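PDB 3KA7: oxidoreductase from Methanosarcina mazei, which binds flavin-adenine dinucleotide and probably works as a flavin-dependent oxidoreductase of the amine oxidase family. Local coordinates for residues L243-C257 with P385-G398. Numbering follows the deposited sequence.
Sequences LVISNLGHAATAVLC and PGNETPFSGLYVVG. With FAD (flavin-adenine dinucleotide), chain B.
His250, in the first turn of helix 250-256, lies with one ring face against Val396, whose CG2 makes a CH-pi contact 3.9 Å from the ring centroid. Its chi1 of -74° sets CG opposite the carbonyl carbon and carries the ring to the 385-389 loop, where NE2 donates to Gly386 O (2.8 Å) nearly in the ring plane. ND1 is hydrogen-bonded to the hydroxyl of Tyr269, which fixes the ring's rotation; an alanine here would probably leave Gly386 O and Tyr269 OH without this partner and Val396 CG2 without the ring face it rests on. Beneath the helix, strands 243-246 and 394-396, the latter outermost in the parallel Rossmann-type sheet, pair through four backbone hydrogen bonds, among them a nearly straight one from Ser246 N to Tyr395 O (2.7 Å). On the helix side, beta-branched Val244, well suited to a strand, meets Leu394 (CG1 to CD1, 3.6 Å), whose other methyl, CD2, reaches Cys257 SG at 3.6 Å. On the face carrying Ile245 and Tyr395, Leu243 CD1 reaches the Tyr395 ring edge, and Ile245 CG2 meets Val397 CG2 (3.7 Å) just past the strand. With both nitrogens satisfied, the buried imidazole ties helix to loop, while Asn247, Leu248 and Gly398 line the FAD pocket.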
loop_
_atom_site.group_PDB
_atom_site.type_symbol
_atom_site.label_atom_id
_atom_site.label_comp_id
_atom_site.label_asym_id
_atom_site.label_seq_id
_atom_site.Cartn_x
_atom_site.Cartn_y
_atom_site.Cartn_z
ATOM N N LEU A 243 21.535 1.443 17.136
ATOM C CA LEU A 243 20.211 1.067 16.655
ATOM C C LEU A 243 20.258 0.895 15.140
ATOM O O LEU A 243 20.777 1.754 14.426
ATOM C CB LEU A 243 19.201 2.155 17.009
ATOM C CG LEU A 243 17.739 1.956 16.612
ATOM C CD1 LEU A 243 17.119 0.757 17.326
ATOM C CD2 LEU A 243 16.966 3.219 16.923
ATOM N N VAL A 244 19.723 -0.225 14.665
ATOM C CA VAL A 244 19.619 -0.476 13.234
ATOM C C VAL A 244 18.146 -0.637 12.873
ATOM O O VAL A 244 17.460 -1.510 13.405
ATOM C CB VAL A 244 20.411 -1.748 12.804
ATOM C CG1 VAL A 244 20.185 -2.029 11.334
ATOM C CG2 VAL A 244 21.911 -1.582 13.088
ATOM N N ILE A 245 17.658 0.230 11.997
ATOM C CA ILE A 245 16.298 0.109 11.491
ATOM C C ILE A 245 16.355 -0.435 10.058
ATOM O O ILE A 245 16.905 0.206 9.157
ATOM C CB ILE A 245 15.571 1.462 11.479
ATOM C CG1 ILE A 245 15.558 2.104 12.881
ATOM C CG2 ILE A 245 14.163 1.319 10.854
ATOM C CD1 ILE A 245 14.996 1.233 13.994
ATOM N N SER A 246 15.796 -1.619 9.842
ATOM C CA SER A 246 15.836 -2.191 8.499
ATOM C C SER A 246 14.506 -1.989 7.807
ATOM O O SER A 246 13.484 -2.438 8.312
ATOM C CB SER A 246 16.170 -3.681 8.525
ATOM O OG SER A 246 16.033 -4.198 7.203
ATOM N N ASN A 247 14.523 -1.328 6.653
ATOM C CA ASN A 247 13.314 -1.086 5.866
ATOM C C ASN A 247 13.171 -2.113 4.728
ATOM O O ASN A 247 12.488 -1.860 3.720
ATOM C CB ASN A 247 13.381 0.327 5.298
ATOM C CG ASN A 247 12.057 0.820 4.752
ATOM O OD1 ASN A 247 10.954 0.345 5.096
ATOM N ND2 ASN A 247 12.155 1.818 3.918
ATOM N N LEU A 248 13.797 -3.279 4.901
ATOM C CA LEU A 248 13.866 -4.275 3.815
ATOM C C LEU A 248 12.852 -5.417 3.941
ATOM O O LEU A 248 12.734 -6.251 3.027
ATOM C CB LEU A 248 15.289 -4.859 3.735
ATOM C CG LEU A 248 16.434 -3.857 3.545
ATOM C CD1 LEU A 248 17.705 -4.663 3.296
ATOM C CD2 LEU A 248 16.199 -2.885 2.376
ATOM N N GLY A 249 12.123 -5.447 5.054
ATOM C CA GLY A 249 11.239 -6.576 5.403
ATOM C C GLY A 249 12.013 -7.689 6.095
ATOM O O GLY A 249 13.231 -7.781 5.955
ATOM N N HIS A 250 11.310 -8.546 6.827
ATOM C CA HIS A 250 11.981 -9.586 7.614
ATOM C C HIS A 250 12.793 -10.567 6.766
ATOM O O HIS A 250 13.893 -10.954 7.151
ATOM C CB HIS A 250 10.980 -10.361 8.469
ATOM C CG HIS A 250 10.485 -9.597 9.654
ATOM N ND1 HIS A 250 11.228 -9.446 10.807
ATOM C CD2 HIS A 250 9.323 -8.934 9.862
ATOM C CE1 HIS A 250 10.541 -8.730 11.680
ATOM N NE2 HIS A 250 9.383 -8.404 11.131
ATOM N N ALA A 251 12.259 -11.000 5.632
ATOM C CA ALA A 251 13.009 -11.974 4.827
ATOM C C ALA A 251 14.401 -11.470 4.420
ATOM O O ALA A 251 15.416 -12.158 4.611
ATOM C CB ALA A 251 12.217 -12.373 3.599
ATOM N N ALA A 252 14.442 -10.271 3.848
ATOM C CA ALA A 252 15.678 -9.691 3.397
ATOM C C ALA A 252 16.568 -9.327 4.587
ATOM O O ALA A 252 17.780 -9.441 4.518
ATOM C CB ALA A 252 15.401 -8.462 2.529
ATOM N N THR A 253 15.958 -8.889 5.681
ATOM C CA THR A 253 16.712 -8.580 6.887
ATOM C C THR A 253 17.386 -9.828 7.458
ATOM O O THR A 253 18.531 -9.769 7.902
ATOM C CB THR A 253 15.816 -7.927 7.945
ATOM O OG1 THR A 253 15.246 -6.715 7.403
ATOM C CG2 THR A 253 16.634 -7.601 9.201
ATOM N N ALA A 254 16.666 -10.946 7.446
ATOM C CA ALA A 254 17.204 -12.212 7.912
ATOM C C ALA A 254 18.445 -12.593 7.114
ATOM O O ALA A 254 19.443 -13.038 7.692
ATOM C CB ALA A 254 16.152 -13.293 7.819
ATOM N N VAL A 255 18.395 -12.407 5.797
ATOM C CA VAL A 255 19.552 -12.713 4.951
ATOM C C VAL A 255 20.770 -11.882 5.367
ATOM O O VAL A 255 21.899 -12.382 5.403
ATOM C CB VAL A 255 19.228 -12.517 3.449
ATOM C CG1 VAL A 255 20.477 -12.745 2.579
ATOM C CG2 VAL A 255 18.095 -13.471 3.028
ATOM N N LEU A 256 20.537 -10.617 5.710
ATOM C CA LEU A 256 21.618 -9.725 6.153
ATOM C C LEU A 256 22.203 -10.139 7.514
ATOM O O LEU A 256 23.323 -9.752 7.850
ATOM C CB LEU A 256 21.129 -8.268 6.227
ATOM C CG LEU A 256 20.844 -7.504 4.935
ATOM C CD1 LEU A 256 20.381 -6.059 5.226
ATOM C CD2 LEU A 256 22.050 -7.473 4.035
ATOM N N CYS A 257 21.438 -10.912 8.285
ATOM C CA CYS A 257 21.835 -11.367 9.622
ATOM C C CYS A 257 22.263 -12.826 9.597
ATOM O O CYS A 257 22.355 -13.478 10.645
ATOM C CB CYS A 257 20.651 -11.264 10.589
ATOM S SG CYS A 257 20.114 -9.600 10.997
ATOM N N PRO A 385 3.757 -9.693 10.644
ATOM C CA PRO A 385 4.368 -10.026 11.907
ATOM C C PRO A 385 4.713 -8.709 12.584
ATOM O O PRO A 385 4.467 -7.643 12.018
ATOM C CB PRO A 385 5.653 -10.721 11.469
ATOM C CG PRO A 385 6.045 -9.955 10.263
ATOM C CD PRO A 385 4.762 -9.595 9.570
ATOM N N GLY A 386 5.260 -8.768 13.787
ATOM C CA GLY A 386 5.692 -7.552 14.455
ATOM C C GLY A 386 6.942 -6.961 13.837
ATOM O O GLY A 386 7.401 -7.399 12.776
ATOM N N ASN A 387 7.511 -5.960 14.501
ATOM C CA ASN A 387 8.689 -5.277 13.979
ATOM C C ASN A 387 9.976 -5.714 14.649
ATOM O O ASN A 387 11.038 -5.202 14.315
ATOM C CB ASN A 387 8.575 -3.764 14.176
ATOM C CG ASN A 387 7.301 -3.216 13.657
ATOM O OD1 ASN A 387 7.156 -3.009 12.442
ATOM N ND2 ASN A 387 6.345 -2.959 14.567
ATOM N N GLU A 388 9.893 -6.645 15.598
ATOM C CA GLU A 388 11.095 -7.068 16.315
ATOM C C GLU A 388 11.795 -8.241 15.648
ATOM O O GLU A 388 11.208 -8.938 14.828
ATOM C CB GLU A 388 10.758 -7.414 17.767
ATOM C CG GLU A 388 10.162 -6.220 18.503
ATOM C CD GLU A 388 10.017 -6.421 19.999
ATOM O OE1 GLU A 388 10.180 -7.555 20.490
ATOM O OE2 GLU A 388 9.729 -5.422 20.685
ATOM N N THR A 389 13.051 -8.454 16.032
ATOM C CA THR A 389 13.856 -9.549 15.509
ATOM C C THR A 389 14.512 -10.225 16.702
ATOM O O THR A 389 14.318 -9.788 17.845
ATOM C CB THR A 389 14.945 -9.048 14.534
ATOM O OG1 THR A 389 15.974 -8.346 15.255
ATOM C CG2 THR A 389 14.339 -8.104 13.481
ATOM N N PRO A 390 15.282 -11.289 16.453
ATOM C CA PRO A 390 15.980 -11.978 17.539
ATOM C C PRO A 390 17.063 -11.128 18.199
ATOM O O PRO A 390 17.605 -11.522 19.242
ATOM C CB PRO A 390 16.619 -13.183 16.828
ATOM C CG PRO A 390 15.728 -13.434 15.660
ATOM C CD PRO A 390 15.314 -12.062 15.200
ATOM N N PHE A 391 17.378 -9.977 17.611
ATOM C CA PHE A 391 18.513 -9.185 18.058
ATOM C C PHE A 391 18.078 -7.848 18.640
ATOM O O PHE A 391 17.322 -7.096 18.014
ATOM C CB PHE A 391 19.496 -8.967 16.909
ATOM C CG PHE A 391 19.899 -10.236 16.216
ATOM C CD1 PHE A 391 20.703 -11.169 16.859
ATOM C CD2 PHE A 391 19.453 -10.509 14.928
ATOM C CE1 PHE A 391 21.075 -12.353 16.220
ATOM C CE2 PHE A 391 19.824 -11.701 14.281
ATOM C CZ PHE A 391 20.629 -12.615 14.928
ATOM N N SER A 392 18.562 -7.538 19.839
ATOM C CA SER A 392 18.267 -6.234 20.413
ATOM C C SER A 392 18.828 -5.116 19.556
ATOM O O SER A 392 19.907 -5.243 18.982
ATOM C CB SER A 392 18.789 -6.136 21.853
ATOM O OG SER A 392 17.844 -6.747 22.698
ATOM N N GLY A 393 18.077 -4.022 19.456
ATOM C CA GLY A 393 18.511 -2.862 18.693
ATOM C C GLY A 393 18.321 -2.990 17.188
ATOM O O GLY A 393 18.719 -2.104 16.441
ATOM N N LEU A 394 17.721 -4.096 16.748
ATOM C CA LEU A 394 17.387 -4.275 15.332
ATOM C C LEU A 394 15.883 -4.398 15.151
ATOM O O LEU A 394 15.267 -5.330 15.682
ATOM C CB LEU A 394 18.081 -5.525 14.772
ATOM C CG LEU A 394 17.689 -5.904 13.337
ATOM C CD1 LEU A 394 18.070 -4.806 12.363
ATOM C CD2 LEU A 394 18.339 -7.220 12.959
ATOM N N TYR A 395 15.301 -3.452 14.413
ATOM C CA TYR A 395 13.867 -3.449 14.105
ATOM C C TYR A 395 13.607 -3.427 12.597
ATOM O O TYR A 395 14.429 -2.943 11.823
ATOM C CB TYR A 395 13.188 -2.237 14.742
ATOM C CG TYR A 395 13.235 -2.246 16.265
ATOM C CD1 TYR A 395 12.218 -2.837 17.003
ATOM C CD2 TYR A 395 14.300 -1.673 16.950
ATOM C CE1 TYR A 395 12.255 -2.855 18.400
ATOM C CE2 TYR A 395 14.352 -1.690 18.344
ATOM C CZ TYR A 395 13.319 -2.279 19.059
ATOM O OH TYR A 395 13.351 -2.304 20.446
ATOM N N VAL A 396 12.454 -3.947 12.199
ATOM C CA VAL A 396 12.046 -3.950 10.791
ATOM C C VAL A 396 10.815 -3.077 10.606
ATOM O O VAL A 396 9.822 -3.217 11.334
ATOM C CB VAL A 396 11.723 -5.379 10.304
ATOM C CG1 VAL A 396 11.152 -5.343 8.864
ATOM C CG2 VAL A 396 12.956 -6.249 10.410
ATOM N N VAL A 397 10.885 -2.169 9.637
ATOM C CA VAL A 397 9.741 -1.339 9.286
ATOM C C VAL A 397 9.446 -1.453 7.795
ATOM O O VAL A 397 10.261 -1.971 7.027
ATOM C CB VAL A 397 9.987 0.132 9.629
ATOM C CG1 VAL A 397 10.249 0.273 11.139
ATOM C CG2 VAL A 397 11.175 0.679 8.829
ATOM N N GLY A 398 8.282 -0.958 7.387
ATOM C CA GLY A 398 7.891 -1.066 5.979
ATOM C C GLY A 398 6.682 -1.965 5.826
ATOM O O GLY A 398 6.087 -2.387 6.822
HETATM P PA FAD B . 10.196 -0.015 0.183
HETATM O O1A FAD B . 10.145 -1.516 0.062
HETATM O O2A FAD B . 9.405 0.771 -0.836
HETATM O O5B FAD B . 11.727 0.464 0.128
HETATM C C5B FAD B . 12.764 -0.437 0.495
HETATM C C4B FAD B . 14.051 0.275 0.067
HETATM O O4B FAD B . 15.197 -0.456 0.454
HETATM C C3B FAD B . 14.105 0.436 -1.455
HETATM O O3B FAD B . 14.293 1.800 -1.801
HETATM C C2B FAD B . 15.303 -0.420 -1.870
HETATM O O2B FAD B . 15.994 0.096 -2.992
HETATM C C1B FAD B . 16.152 -0.427 -0.604
HETATM N N9A FAD B . 17.020 -1.601 -0.442
HETATM C C8A FAD B . 16.747 -2.934 -0.674
HETATM N N7A FAD B . 17.846 -3.659 -0.315
HETATM C C5A FAD B . 18.791 -2.790 0.137
HETATM C C6A FAD B . 20.087 -2.965 0.600
HETATM N N6A FAD B . 20.572 -4.189 0.782
HETATM N N1A FAD B . 20.814 -1.860 0.993
HETATM C C2A FAD B . 20.280 -0.590 0.920
HETATM N N3A FAD B . 18.994 -0.415 0.453
HETATM C C4A FAD B . 18.280 -1.505 0.068
HETATM N N1 FAD B . 0.267 2.250 -0.913
HETATM C C2 FAD B . -0.622 3.261 -0.594
HETATM O O2 FAD B . -0.675 3.692 0.566
HETATM N N3 FAD B . -1.464 3.760 -1.576
HETATM C C4 FAD B . -1.424 3.258 -2.865
HETATM O O4 FAD B . -2.169 3.697 -3.743
HETATM C C4X FAD B . -0.537 2.241 -3.186
HETATM N N5 FAD B . -0.507 1.720 -4.471
HETATM C C5X FAD B . 0.396 0.715 -4.777
HETATM C C6 FAD B . 0.451 0.192 -6.068
HETATM C C7 FAD B . 1.369 -0.803 -6.384
HETATM C C7M FAD B . 1.403 -1.352 -7.789
HETATM C C8 FAD B . 2.225 -1.273 -5.397
HETATM C C8M FAD B . 3.225 -2.352 -5.694
HETATM C C9 FAD B . 2.166 -0.762 -4.102
HETATM C C9A FAD B . 1.253 0.241 -3.791
HETATM N N10 FAD B . 1.194 0.753 -2.501
HETATM C C10 FAD B . 0.310 1.752 -2.198
HETATM C "C1'" FAD B . 2.037 0.196 -1.402
HETATM C "C2'" FAD B . 3.246 1.115 -1.192
HETATM O "O2'" FAD B . 3.816 1.446 -2.455
HETATM C "C3'" FAD B . 4.266 0.400 -0.310
HETATM O "O3'" FAD B . 3.597 -0.178 0.804
HETATM C "C4'" FAD B . 5.393 1.275 0.232
HETATM O "O4'" FAD B . 5.987 2.066 -0.777
HETATM C "C5'" FAD B . 6.454 0.329 0.781
HETATM O "O5'" FAD B . 7.346 1.100 1.548
HETATM P P FAD B . 8.427 0.392 2.470
HETATM O O1P FAD B . 8.617 1.218 3.718
HETATM O O2P FAD B . 8.104 -1.069 2.713
HETATM O O3P FAD B . 9.824 0.468 1.674
#